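PDB 4FBC: protein synthesis inhibitor I from Hordeum vulgare, which belongs to the plant ribosome-inactivating protein family and holds adenosine monophosphate in a pocket of its fold. Local coordinates for residues Lys5-Val10 with Pro104-Gly109; Phe45-Pro50 with Lys223-Pro228; Lys128-Ala133 with Gly201-Glu206; Glu90-Ser95 with His147-Ala152; Leu14-Phe19 with His66-Ala71. The protein carries 3 engineered substitutions. All coordinates share one frame; numbering follows the deposited sequence.

Contact 1. Residues Lys5-Val10 with Pro104-Gly109; sequences KMAKNV and PGLIPG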
# COMPACT_ATOMS: atom_id res chain seq x y z
N LYS A 5 19.12 -12.29 1.72
CA LYS A 5 19.55 -11.99 0.36
C LYS A 5 18.90 -10.70 -0.15
O LYS A 5 17.79 -10.35 0.25
CB LYS A 5 19.26 -13.17 -0.57
CG LYS A 5 19.91 -13.06 -1.94
CD LYS A 5 21.37 -12.63 -1.83
CE LYS A 5 21.92 -12.20 -3.19
NZ LYS A 5 22.46 -10.81 -3.16
N MET A 6 19.61 -10.00 -1.04
CA MET A 6 19.15 -8.70 -1.52
C MET A 6 18.02 -8.81 -2.54
O MET A 6 17.95 -9.77 -3.31
CB MET A 6 20.32 -7.90 -2.10
CG MET A 6 21.37 -7.51 -1.07
SD MET A 6 22.43 -6.16 -1.63
CE MET A 6 23.17 -6.87 -3.09
N ALA A 7 17.14 -7.82 -2.54
CA ALA A 7 16.07 -7.74 -3.53
C ALA A 7 16.63 -7.53 -4.93
O ALA A 7 17.74 -7.02 -5.09
CB ALA A 7 15.11 -6.60 -3.19
N LYS A 8 15.84 -7.92 -5.94
CA LYS A 8 16.20 -7.72 -7.35
C LYS A 8 15.17 -6.81 -8.03
O LYS A 8 14.02 -6.76 -7.61
CB LYS A 8 16.23 -9.06 -8.09
CG LYS A 8 17.22 -10.06 -7.54
CD LYS A 8 17.24 -11.34 -8.37
CE LYS A 8 18.16 -12.38 -7.75
NZ LYS A 8 18.21 -13.63 -8.55
N ASN A 9 15.60 -6.12 -9.09
CA ASN A 9 14.70 -5.30 -9.92
C ASN A 9 14.06 -4.11 -9.21
O ASN A 9 13.03 -3.61 -9.65
CB ASN A 9 13.60 -6.18 -10.53
CG ASN A 9 14.15 -7.37 -11.27
OD1 ASN A 9 15.11 -7.25 -12.04
ND2 ASN A 9 13.56 -8.54 -11.05
N VAL A 10 14.68 -3.63 -8.13
CA VAL A 10 14.14 -2.47 -7.42
C VAL A 10 14.06 -1.23 -8.33
O VAL A 10 13.12 -0.43 -8.22
CB VAL A 10 14.96 -2.16 -6.15
CG1 VAL A 10 14.49 -0.87 -5.51
CG2 VAL A 10 14.84 -3.31 -5.17
N PRO A 104 17.75 -2.63 6.47
CA PRO A 104 19.19 -2.61 6.21
C PRO A 104 19.60 -3.78 5.31
O PRO A 104 19.22 -4.92 5.59
CB PRO A 104 19.81 -2.77 7.60
CG PRO A 104 18.71 -2.33 8.57
CD PRO A 104 17.43 -2.76 7.90
N GLY A 105 20.33 -3.50 4.23
CA GLY A 105 20.85 -4.54 3.36
C GLY A 105 19.90 -5.10 2.31
O GLY A 105 20.26 -6.02 1.59
N LEU A 106 18.70 -4.53 2.19
CA LEU A 106 17.72 -5.07 1.25
C LEU A 106 17.93 -4.60 -0.20
O LEU A 106 17.95 -5.42 -1.13
CB LEU A 106 16.28 -4.76 1.71
CG LEU A 106 15.13 -5.32 0.86
CD1 LEU A 106 15.16 -6.84 0.82
CD2 LEU A 106 13.77 -4.81 1.36
N ILE A 107 18.06 -3.29 -0.38
CA ILE A 107 18.18 -2.72 -1.72
C ILE A 107 19.63 -2.42 -2.09
O ILE A 107 20.31 -1.68 -1.39
CB ILE A 107 17.34 -1.42 -1.86
CG1 ILE A 107 15.88 -1.68 -1.49
CG2 ILE A 107 17.47 -0.84 -3.27
CD1 ILE A 107 15.00 -0.43 -1.50
N PRO A 108 20.10 -3.00 -3.21
CA PRO A 108 21.47 -2.76 -3.69
C PRO A 108 21.82 -1.27 -3.79
O PRO A 108 21.12 -0.51 -4.47
CB PRO A 108 21.47 -3.39 -5.09
CG PRO A 108 20.42 -4.45 -5.01
CD PRO A 108 19.35 -3.90 -4.11
N GLY A 109 22.87 -0.85 -3.09
CA GLY A 109 23.38 0.50 -3.20
C GLY A 109 22.66 1.53 -2.34
O GLY A 109 23.06 2.70 -2.28
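The start of the modelled chain lies across the loop that joins strands 99-101 and 111-112 at one edge of the mixed sheet, with Met6, Ala7 and Val10 meeting residues 105 to 108. One backbone hydrogen bond ties the two together. Ala7 N donates to Leu106 O at 2.9 Å, and the donor lies in the carbonyl plane. Next to this bond, the methyl group of Ala7 rests on a branch of Leu106, with CB 4.0 Å from CD1. Leu106 CG lies opposite its own backbone N (chi1 -177°), and although its CB starts away from segment 5-10, CD1 comes back to that methyl. Met6 passes by Gly105 O, with CG 3.2 Å from it, and its chain then bends at chi3 (-61°). Met6 and Pro108 run antiparallel past one another, with Met6 CE 4.1 Å from Pro108 CG. Farther along, Val10 stands roughly perpendicular to Ile107, and Val10 CG1 touches Ile107 CG2 at 3.7 Å. Trp64 of strand 64-70 also packs on Ala7 and Val10. Glu101, at the end of strand 99-101, accepts from the backbone N of Gly105 and of Ile107. The contact is therefore mostly apolar: one direct hydrogen bond fixes the backbone at Ala7, and the apolar pairs on its flanks do the rest.

Contact 2. Residues Phe45-Pro50 with Lys223-Pro228; sequences FSHNRP and KTDVKP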
# COMPACT_ATOMS: atom_id res chain seq x y z
N PHE A 45 -9.97 -13.01 -9.13
CA PHE A 45 -10.70 -11.97 -8.42
C PHE A 45 -11.51 -12.63 -7.32
O PHE A 45 -11.78 -13.82 -7.37
CB PHE A 45 -11.69 -11.28 -9.36
CG PHE A 45 -11.06 -10.37 -10.36
CD1 PHE A 45 -10.42 -10.88 -11.49
CD2 PHE A 45 -11.17 -8.99 -10.22
CE1 PHE A 45 -9.85 -10.02 -12.43
CE2 PHE A 45 -10.60 -8.12 -11.15
CZ PHE A 45 -9.94 -8.65 -12.26
N SER A 46 -11.92 -11.84 -6.32
CA SER A 46 -12.85 -12.31 -5.29
C SER A 46 -13.94 -11.26 -5.13
O SER A 46 -13.63 -10.12 -4.79
CB SER A 46 -12.13 -12.47 -3.94
OG SER A 46 -13.03 -12.95 -2.94
N HIS A 47 -15.19 -11.66 -5.38
CA HIS A 47 -16.34 -10.73 -5.32
C HIS A 47 -16.06 -9.48 -6.14
O HIS A 47 -16.35 -8.34 -5.72
CB HIS A 47 -16.67 -10.38 -3.86
CG HIS A 47 -17.01 -11.58 -3.03
ND1 HIS A 47 -18.28 -11.82 -2.55
CD2 HIS A 47 -16.25 -12.63 -2.63
CE1 HIS A 47 -18.28 -12.96 -1.87
NE2 HIS A 47 -17.06 -13.46 -1.90
N ASN A 48 -15.49 -9.70 -7.32
CA ASN A 48 -15.13 -8.63 -8.26
C ASN A 48 -14.15 -7.60 -7.70
O ASN A 48 -14.11 -6.45 -8.15
CB ASN A 48 -16.39 -7.95 -8.83
CG ASN A 48 -16.12 -7.22 -10.14
OD1 ASN A 48 -15.13 -7.50 -10.83
ND2 ASN A 48 -16.99 -6.28 -10.49
N ARG A 49 -13.35 -8.03 -6.73
CA ARG A 49 -12.23 -7.22 -6.26
C ARG A 49 -10.96 -7.94 -6.69
O ARG A 49 -10.90 -9.17 -6.66
CB ARG A 49 -12.23 -7.09 -4.73
CG ARG A 49 -13.46 -6.39 -4.15
CD ARG A 49 -13.74 -5.06 -4.85
NE ARG A 49 -12.58 -4.18 -4.88
CZ ARG A 49 -12.39 -3.22 -5.77
NH1 ARG A 49 -13.31 -3.00 -6.71
NH2 ARG A 49 -11.29 -2.47 -5.73
N PRO A 50 -9.93 -7.17 -7.08
CA PRO A 50 -8.69 -7.82 -7.54
C PRO A 50 -7.91 -8.52 -6.41
O PRO A 50 -7.99 -8.10 -5.24
CB PRO A 50 -7.88 -6.65 -8.12
CG PRO A 50 -8.34 -5.45 -7.34
CD PRO A 50 -9.82 -5.71 -7.06
N LYS A 223 -12.11 -17.21 1.67
CA LYS A 223 -12.76 -18.43 2.16
C LYS A 223 -14.17 -18.60 1.61
O LYS A 223 -14.64 -19.72 1.40
CB LYS A 223 -12.77 -18.45 3.69
CG LYS A 223 -11.40 -18.74 4.28
CD LYS A 223 -11.42 -18.70 5.79
CE LYS A 223 -10.03 -18.99 6.35
NZ LYS A 223 -10.01 -18.96 7.85
N THR A 224 -14.86 -17.49 1.36
CA THR A 224 -16.23 -17.57 0.86
C THR A 224 -16.32 -18.02 -0.60
O THR A 224 -17.39 -18.42 -1.08
CB THR A 224 -17.00 -16.23 1.07
OG1 THR A 224 -16.44 -15.22 0.23
CG2 THR A 224 -16.94 -15.79 2.53
N ASP A 225 -15.19 -17.97 -1.31
CA ASP A 225 -15.16 -18.38 -2.71
C ASP A 225 -14.98 -19.89 -2.89
O ASP A 225 -15.24 -20.43 -3.97
CB ASP A 225 -14.03 -17.66 -3.46
CG ASP A 225 -14.19 -16.16 -3.45
OD1 ASP A 225 -15.34 -15.66 -3.41
OD2 ASP A 225 -13.14 -15.47 -3.50
N VAL A 226 -14.51 -20.55 -1.84
CA VAL A 226 -14.25 -21.99 -1.90
C VAL A 226 -15.56 -22.74 -2.14
O VAL A 226 -16.48 -22.65 -1.32
CB VAL A 226 -13.59 -22.50 -0.60
CG1 VAL A 226 -13.41 -24.01 -0.65
CG2 VAL A 226 -12.25 -21.82 -0.37
N LYS A 227 -15.66 -23.44 -3.26
CA LYS A 227 -16.87 -24.21 -3.56
C LYS A 227 -16.98 -25.37 -2.58
O LYS A 227 -16.02 -26.11 -2.38
CB LYS A 227 -16.88 -24.71 -5.01
CG LYS A 227 -16.94 -23.61 -6.08
CD LYS A 227 -17.98 -22.54 -5.75
CE LYS A 227 -18.59 -21.93 -7.02
NZ LYS A 227 -17.62 -21.82 -8.15
N PRO A 228 -18.16 -25.54 -1.96
CA PRO A 228 -18.34 -26.60 -0.96
C PRO A 228 -18.27 -27.97 -1.61
O PRO A 228 -18.47 -28.09 -2.82
CB PRO A 228 -19.76 -26.37 -0.44
CG PRO A 228 -20.21 -25.07 -1.01
CD PRO A 228 -19.42 -24.82 -2.24
O HOH W 1 -16.03 -14.40 -6.00
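His47 stands roughly perpendicular to Thr224, while the His47 ring and the Asp225 carboxylate are turned only 32° apart. The ring edge carries the first bond. His47 NE2 donates to Thr224 OG1 at 2.8 Å, with the hydroxyl tilted 22° out of the ring plane. Thr224 OG1 sits between its backbone N and carbonyl carbon (chi1 68°), and it is also hydrogen-bonded to Leu221 O within helix 214-225. Asp225 OD1 comes obliquely to the same nitrogen, 3.2 Å from His47 NE2, but the angle is too poor for a hydrogen bond. The other carboxylate oxygen is held by serine. Ser46 OG donates to Asp225 OD2 at 2.6 Å and meets the syn lone pair of that oxygen. A water joins the two sides a third time: it accepts from His47 N at 2.9 Å and donates to Asp225 OD1 at 3.0 Å. The two residues reached are neighbours in a type I' beta turn, Ser46 to Arg49, which closes the small hairpin of strands 45-46 and 49-50. The turn thus binds the weakly bonded last turn of helix 214-225. Both Asp225 oxygens have a polar partner, one direct and one through water. The nearby carboxylate would probably stabilise positive charge on the His47 ring, in a contact at the protein surface.

Contact 3. Residues Lys128-Ala133 with Gly201-Glu206; sequences KLTNVA and GKIGNE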
# COMPACT_ATOMS: atom_id res chain seq x y z
N LYS A 128 -1.49 3.46 17.29
CA LYS A 128 -1.37 4.91 17.16
C LYS A 128 -1.74 5.47 15.78
O LYS A 128 -1.60 6.66 15.54
CB LYS A 128 0.04 5.37 17.54
CG LYS A 128 0.53 4.80 18.85
CD LYS A 128 1.32 5.82 19.65
CE LYS A 128 0.97 5.74 21.13
NZ LYS A 128 1.25 4.38 21.69
N LEU A 129 -2.21 4.60 14.88
CA LEU A 129 -2.59 5.02 13.52
C LEU A 129 -3.70 6.07 13.55
O LEU A 129 -3.84 6.89 12.63
CB LEU A 129 -3.04 3.81 12.70
CG LEU A 129 -1.93 2.90 12.16
CD1 LEU A 129 -2.50 1.62 11.57
CD2 LEU A 129 -1.14 3.65 11.12
N THR A 130 -4.50 6.04 14.61
CA THR A 130 -5.61 6.98 14.78
C THR A 130 -5.13 8.39 15.14
O THR A 130 -5.93 9.31 15.27
CB THR A 130 -6.62 6.46 15.82
OG1 THR A 130 -5.91 5.82 16.90
CG2 THR A 130 -7.56 5.45 15.19
N ASN A 131 -3.81 8.54 15.30
CA ASN A 131 -3.20 9.82 15.68
C ASN A 131 -2.56 10.56 14.51
O ASN A 131 -2.13 11.71 14.66
CB ASN A 131 -2.13 9.61 16.76
CG ASN A 131 -2.70 9.13 18.09
OD1 ASN A 131 -3.85 9.40 18.42
ND2 ASN A 131 -1.89 8.40 18.85
N VAL A 132 -2.49 9.90 13.36
CA VAL A 132 -1.78 10.47 12.21
C VAL A 132 -2.68 11.35 11.35
O VAL A 132 -3.63 10.88 10.74
CB VAL A 132 -1.18 9.36 11.32
CG1 VAL A 132 -0.32 9.97 10.22
CG2 VAL A 132 -0.36 8.39 12.16
N ALA A 133 -2.35 12.64 11.28
CA ALA A 133 -3.09 13.57 10.42
C ALA A 133 -2.82 13.29 8.95
O ALA A 133 -1.66 13.26 8.52
CB ALA A 133 -2.75 15.01 10.77
N GLY A 201 -7.56 15.17 8.44
CA GLY A 201 -8.38 14.24 9.20
C GLY A 201 -7.58 13.03 9.65
O GLY A 201 -6.51 12.76 9.11
N LYS A 202 -8.10 12.32 10.64
CA LYS A 202 -7.47 11.10 11.13
C LYS A 202 -8.43 9.92 10.96
O LYS A 202 -9.65 10.08 11.05
CB LYS A 202 -7.05 11.28 12.60
CG LYS A 202 -6.04 12.41 12.80
CD LYS A 202 -5.61 12.61 14.25
CE LYS A 202 -4.55 13.70 14.34
NZ LYS A 202 -3.91 13.79 15.69
N ILE A 203 -7.89 8.74 10.69
CA ILE A 203 -8.74 7.57 10.50
C ILE A 203 -9.36 7.12 11.82
O ILE A 203 -8.79 7.36 12.89
CB ILE A 203 -7.96 6.38 9.87
CG1 ILE A 203 -7.03 5.73 10.90
CG2 ILE A 203 -7.18 6.82 8.63
CD1 ILE A 203 -6.18 4.61 10.34
N GLY A 204 -10.52 6.48 11.74
CA GLY A 204 -11.18 5.96 12.93
C GLY A 204 -10.71 4.56 13.26
O GLY A 204 -9.82 4.02 12.59
N ASN A 205 -11.30 3.96 14.29
CA ASN A 205 -10.89 2.64 14.75
C ASN A 205 -11.15 1.50 13.78
O ASN A 205 -10.38 0.53 13.74
CB ASN A 205 -11.54 2.31 16.10
CG ASN A 205 -10.93 3.09 17.25
OD1 ASN A 205 -9.79 3.54 17.16
ND2 ASN A 205 -11.68 3.25 18.33
N GLU A 206 -12.23 1.59 13.00
CA GLU A 206 -12.54 0.55 12.01
C GLU A 206 -11.45 0.46 10.95
O GLU A 206 -10.97 -0.64 10.64
CB GLU A 206 -13.90 0.79 11.34
CG GLU A 206 -15.11 0.68 12.26
CD GLU A 206 -15.41 1.96 13.01
OE1 GLU A 206 -14.68 2.96 12.82
OE2 GLU A 206 -16.38 1.98 13.80
O HOH W 2 -5.05 8.52 10.87
O HOH W 3 -9.30 8.67 14.90
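Lys202 and Asn131 form the direct hydrogen bond of this contact. Lys202 NZ donates to Asn131 O at 2.9 Å, from above the carbonyl plane (46° out of it). The lysine chain is extended beyond CG and lies over the backbone of residues 130 to 132, with CG 3.5 Å from Val132 O. Water adds two further links. One water donates to Leu129 O and to Val132 O and accepts from Ile203 N, so three backbone polar groups share it. A second donates to Ile203 O and weakly to Thr130 O. Apolar contact centres on Ile203. Ile203 CD1 meets Leu129 CB at 4.0 Å. Its CG1 is placed between the backbone N and the carbonyl carbon (chi1 74°), which turns the chain toward Leu129. Thr130 CG2 lies 3.2 Å from Ile203 O and also near Asn205 OD1. Thr130 OG1 is hydrogen-bonded to Lys208 in helix 205-211. Here the 3-10 segment 129-131 meets the chain just before that helix, with Gly204 as its N-cap. Segment 128-133 leads into strand 134-135, which pairs with strand 200-201 at the start of the other segment in a two-stranded antiparallel sheet, where Gly201 and Leu134 are joined by backbone hydrogen bonding.

Contact 4. Residues Glu90-Ser95 with His147-Ala152; sequences EGFKSS and HGRTKA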
# COMPACT_ATOMS: atom_id res chain seq x y z
N GLU A 90 9.58 -0.05 0.63
CA GLU A 90 10.92 -0.38 1.11
C GLU A 90 11.99 0.65 0.79
O GLU A 90 13.02 0.71 1.45
CB GLU A 90 11.36 -1.77 0.62
CG GLU A 90 10.59 -2.94 1.23
CD GLU A 90 10.78 -3.07 2.74
OE1 GLU A 90 11.69 -2.45 3.32
OE2 GLU A 90 9.99 -3.81 3.36
N GLY A 91 11.73 1.48 -0.22
CA GLY A 91 12.70 2.48 -0.63
C GLY A 91 12.09 3.80 -1.09
O GLY A 91 10.94 3.84 -1.52
N PHE A 92 12.85 4.88 -0.96
CA PHE A 92 12.46 6.15 -1.57
C PHE A 92 13.69 6.90 -2.05
O PHE A 92 14.77 6.78 -1.48
CB PHE A 92 11.61 7.02 -0.63
CG PHE A 92 12.33 7.49 0.59
CD1 PHE A 92 13.10 8.65 0.56
CD2 PHE A 92 12.22 6.80 1.79
CE1 PHE A 92 13.77 9.09 1.69
CE2 PHE A 92 12.88 7.24 2.92
CZ PHE A 92 13.65 8.38 2.87
N LYS A 93 13.52 7.69 -3.11
CA LYS A 93 14.66 8.31 -3.76
C LYS A 93 14.61 9.83 -3.60
O LYS A 93 13.65 10.47 -4.04
CB LYS A 93 14.67 7.91 -5.24
CG LYS A 93 15.90 8.35 -6.01
CD LYS A 93 15.74 7.96 -7.47
CE LYS A 93 17.00 8.22 -8.27
NZ LYS A 93 16.79 7.92 -9.73
N SER A 94 15.63 10.40 -2.96
CA SER A 94 15.69 11.84 -2.73
C SER A 94 16.22 12.57 -3.97
O SER A 94 16.64 11.94 -4.94
CB SER A 94 16.55 12.15 -1.51
OG SER A 94 17.84 11.57 -1.60
N SER A 95 16.17 13.90 -3.94
CA SER A 95 16.51 14.71 -5.12
C SER A 95 17.98 14.61 -5.56
O SER A 95 18.29 14.86 -6.73
CB SER A 95 16.12 16.17 -4.90
OG SER A 95 16.78 16.72 -3.78
N HIS A 147 11.97 13.99 -0.04
CA HIS A 147 12.62 14.33 -1.30
C HIS A 147 13.85 15.20 -1.08
O HIS A 147 14.79 15.18 -1.88
CB HIS A 147 11.65 15.04 -2.24
CG HIS A 147 12.06 15.03 -3.67
ND1 HIS A 147 11.93 16.13 -4.49
CD2 HIS A 147 12.57 14.04 -4.45
CE1 HIS A 147 12.35 15.83 -5.71
NE2 HIS A 147 12.75 14.57 -5.71
N GLY A 148 13.85 15.98 0.00
CA GLY A 148 14.93 16.91 0.28
C GLY A 148 16.09 16.34 1.08
O GLY A 148 17.11 17.01 1.29
N ARG A 149 15.94 15.10 1.53
CA ARG A 149 16.99 14.40 2.27
C ARG A 149 18.26 14.29 1.41
O ARG A 149 18.19 13.95 0.23
CB ARG A 149 16.49 13.01 2.67
CG ARG A 149 17.28 12.35 3.78
CD ARG A 149 16.67 11.01 4.19
NE ARG A 149 17.46 10.37 5.23
CZ ARG A 149 17.30 10.59 6.53
NH1 ARG A 149 16.35 11.43 6.94
NH2 ARG A 149 18.06 9.97 7.42
N THR A 150 19.42 14.60 1.97
CA THR A 150 20.65 14.34 1.24
C THR A 150 21.54 13.36 1.99
O THR A 150 21.48 13.26 3.23
CB THR A 150 21.44 15.63 0.88
OG1 THR A 150 22.44 15.88 1.88
CG2 THR A 150 20.51 16.84 0.79
N LYS A 151 22.35 12.62 1.24
CA LYS A 151 23.20 11.58 1.79
C LYS A 151 24.16 12.13 2.84
O LYS A 151 24.53 11.43 3.78
CB LYS A 151 23.99 10.91 0.66
CG LYS A 151 24.47 9.50 0.99
CD LYS A 151 25.29 8.91 -0.15
CE LYS A 151 24.94 7.45 -0.39
NZ LYS A 151 26.08 6.67 -0.98
N ALA A 152 24.53 13.40 2.70
CA ALA A 152 25.55 14.01 3.56
C ALA A 152 25.02 14.68 4.83
O ALA A 152 25.82 15.08 5.68
CB ALA A 152 26.40 14.99 2.76
O HOH W 4 18.27 15.52 -1.91
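Ser94, Ser95 and Phe92 pack against His147 and Arg149 where strand 89-93 runs out and helix 136-147 ends. Near its start the strand has a classic beta bulge, Glu90 and Gly91 both facing Ala81, and Glu90 belongs to the adenosine monophosphate pocket. The tight part lies round His147. Ser95 N donates to His147 O at 2.8 Å, in the carbonyl plane and fairly straight (N-H...O 158°). The His147 ring turns back beneath the serine: CG is opposite the backbone N (chi1 -161°). Ser95 CB then sits over one ring face in a CH-pi contact, 3.9 Å from the ring centroid. Lys93 O lies at the ring edge, in its plane. Ser94 packs close by, with CB 3.5 Å from His147 O, and its OG is held by Asp96 and by Trp100. The Phe92 ring meets Arg149 by its edge, with CZ 4.2 Å from CD of the arginine. Trp100 contacts both: it meets the Phe92 ring and makes a cation-pi contact with Arg149, whose NH2 is hydrogen-bonded to Gln160. The looser side is the loop after the helix. Gly148 barely touches the strand end, and residues 150 to 152 lead away from it. Lys93 also sends its amino end away from the loop. Between the two parts a water bridges the segments, 2.7 Å from Ser95 OG and donating to Arg149 O.

Contact 5. Residues Leu14-Phe19 with His66-Ala71; sequences LFTATF and HVVLKA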
# COMPACT_ATOMS: atom_id res chain seq x y z
N LEU A 14 7.78 -2.76 -12.58
CA LEU A 14 6.82 -3.32 -13.53
C LEU A 14 5.93 -2.23 -14.14
O LEU A 14 5.47 -2.36 -15.27
CB LEU A 14 5.97 -4.39 -12.84
CG LEU A 14 6.76 -5.65 -12.48
CD1 LEU A 14 6.02 -6.49 -11.46
CD2 LEU A 14 7.03 -6.46 -13.74
N PHE A 15 5.71 -1.17 -13.36
CA PHE A 15 5.01 0.03 -13.82
C PHE A 15 5.31 1.19 -12.89
O PHE A 15 5.85 0.99 -11.79
CB PHE A 15 3.49 -0.20 -13.91
CG PHE A 15 2.83 -0.49 -12.59
CD1 PHE A 15 2.80 -1.78 -12.09
CD2 PHE A 15 2.25 0.53 -11.85
CE1 PHE A 15 2.21 -2.06 -10.87
CE2 PHE A 15 1.64 0.26 -10.62
CZ PHE A 15 1.62 -1.03 -10.14
N THR A 16 4.97 2.39 -13.33
CA THR A 16 5.09 3.56 -12.48
C THR A 16 3.74 4.28 -12.42
O THR A 16 3.13 4.53 -13.46
CB THR A 16 6.18 4.53 -12.97
OG1 THR A 16 7.46 3.88 -12.88
CG2 THR A 16 6.21 5.79 -12.11
N ALA A 17 3.28 4.56 -11.21
CA ALA A 17 2.08 5.38 -11.03
C ALA A 17 2.50 6.75 -10.54
O ALA A 17 3.33 6.86 -9.63
CB ALA A 17 1.12 4.72 -10.02
N THR A 18 1.93 7.80 -11.11
CA THR A 18 2.35 9.15 -10.77
C THR A 18 1.16 9.97 -10.28
O THR A 18 0.06 9.88 -10.83
CB THR A 18 3.02 9.85 -11.99
OG1 THR A 18 4.21 9.15 -12.34
CG2 THR A 18 3.38 11.29 -11.66
N PHE A 19 1.38 10.74 -9.21
CA PHE A 19 0.35 11.64 -8.72
C PHE A 19 0.93 13.01 -8.40
O PHE A 19 1.96 13.13 -7.74
CB PHE A 19 -0.35 11.05 -7.48
CG PHE A 19 -1.45 11.93 -6.93
CD1 PHE A 19 -2.59 12.20 -7.69
CD2 PHE A 19 -1.35 12.47 -5.66
CE1 PHE A 19 -3.60 13.00 -7.18
CE2 PHE A 19 -2.36 13.28 -5.13
CZ PHE A 19 -3.49 13.55 -5.90
N HIS A 66 7.02 1.47 -8.98
CA HIS A 66 7.32 2.79 -8.45
C HIS A 66 6.08 3.66 -8.35
O HIS A 66 5.16 3.56 -9.17
CB HIS A 66 8.35 3.52 -9.33
CG HIS A 66 9.73 2.97 -9.21
ND1 HIS A 66 10.80 3.49 -9.91
CD2 HIS A 66 10.22 1.94 -8.47
CE1 HIS A 66 11.89 2.80 -9.60
NE2 HIS A 66 11.57 1.85 -8.74
N VAL A 67 6.05 4.49 -7.32
CA VAL A 67 5.09 5.57 -7.23
C VAL A 67 5.88 6.87 -7.24
O VAL A 67 6.84 7.03 -6.48
CB VAL A 67 4.22 5.47 -5.98
CG1 VAL A 67 3.48 6.79 -5.71
CG2 VAL A 67 3.23 4.32 -6.13
N VAL A 68 5.50 7.78 -8.12
CA VAL A 68 6.14 9.09 -8.16
C VAL A 68 5.16 10.16 -7.68
O VAL A 68 4.07 10.31 -8.24
CB VAL A 68 6.64 9.43 -9.57
CG1 VAL A 68 7.16 10.85 -9.61
CG2 VAL A 68 7.74 8.45 -9.97
N LEU A 69 5.57 10.90 -6.65
CA LEU A 69 4.74 11.93 -6.06
C LEU A 69 5.37 13.29 -6.35
O LEU A 69 6.49 13.57 -5.92
CB LEU A 69 4.60 11.72 -4.55
CG LEU A 69 3.94 10.40 -4.12
CD1 LEU A 69 3.93 10.26 -2.60
CD2 LEU A 69 2.52 10.30 -4.69
N LYS A 70 4.64 14.14 -7.07
CA LYS A 70 5.17 15.41 -7.54
C LYS A 70 4.54 16.60 -6.81
O LYS A 70 3.33 16.63 -6.61
CB LYS A 70 4.94 15.54 -9.05
CG LYS A 70 5.61 14.43 -9.85
CD LYS A 70 5.14 14.40 -11.30
CE LYS A 70 5.41 15.71 -12.01
NZ LYS A 70 5.29 15.58 -13.49
N ALA A 71 5.35 17.58 -6.43
CA ALA A 71 4.84 18.79 -5.79
C ALA A 71 3.97 19.59 -6.75
O ALA A 71 3.12 20.37 -6.33
CB ALA A 71 5.98 19.65 -5.28
O HOH W 5 10.19 5.31 -11.83
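Ala17 O is approached by two groups of the neighbouring strand. Val68 N donates to it at 2.8 Å, nearly along the C=O axis, and Val67 CA adds a CA-H...O contact. Val68 O is used in the same way: Phe19 N donates at 2.9 Å, and Thr18 CA lies 3.3 Å from the same oxygen. The other backbone bonds run from His66 N to Phe15 O, from Ala17 N to His66 O and from Lys70 N to Phe19 O. Thr16 thus pairs with His66, Ala17 with Val67, Thr18 with Val68 and Phe19 with Leu69. These strands are parallel, 17° apart in direction, and 16-20 is one of the two edge strands of the mixed sheet. Helix 25-39 comes between them in the chain, so the unit is a beta-alpha-beta crossover with the small hairpin 45-50 inserted. The helix covers the face bearing Ala17 and Val67, where its Phe31 packs on both. On that face Phe19 CB touches Leu69 CD2 at 4.1 Å, and the phenylalanine ring goes on to Phe31. The other face carries the threonines. Thr16 CG2 meets Val68 CG2 at 3.7 Å, whereas Thr18 runs alongside Val68. In Thr18, CG2 is opposite the backbone N and OG1 beside it (chi1 -64°), and CG2 reaches Lys70 CD at 3.6 Å. A water lies in the plane of the His66 ring, 2.7 Å from His66 ND1, and also near Thr16 OG1. His66 NE2 is hydrogen-bonded to Val10 O.

Contacts 1, 4 and 5 gather round the mixed sheet. Contact 5 joins its strands 16-20 and 64-70, and contact 4 sits at the end of strand 89-93; their centres are about 15 Å apart. Contact 1 touches both: Leu106 and Ile107 pack on residues 90-91, and Val10 meets contact 5. Its segments enclose contact 5 along the chain and alternate with those of contact 4. Contact 3 lies across the chain's centre from contact 1, about 32 Å between centres. Contact 2 is about 40 Å from contact 4 between centres. Helices 205-211 and 214-225 are consecutive and carry contacts 3 and 2. The contacts thus join N-terminal segment, sheet and helical part, and contact 4 includes Glu90 of the nucleotide pocket.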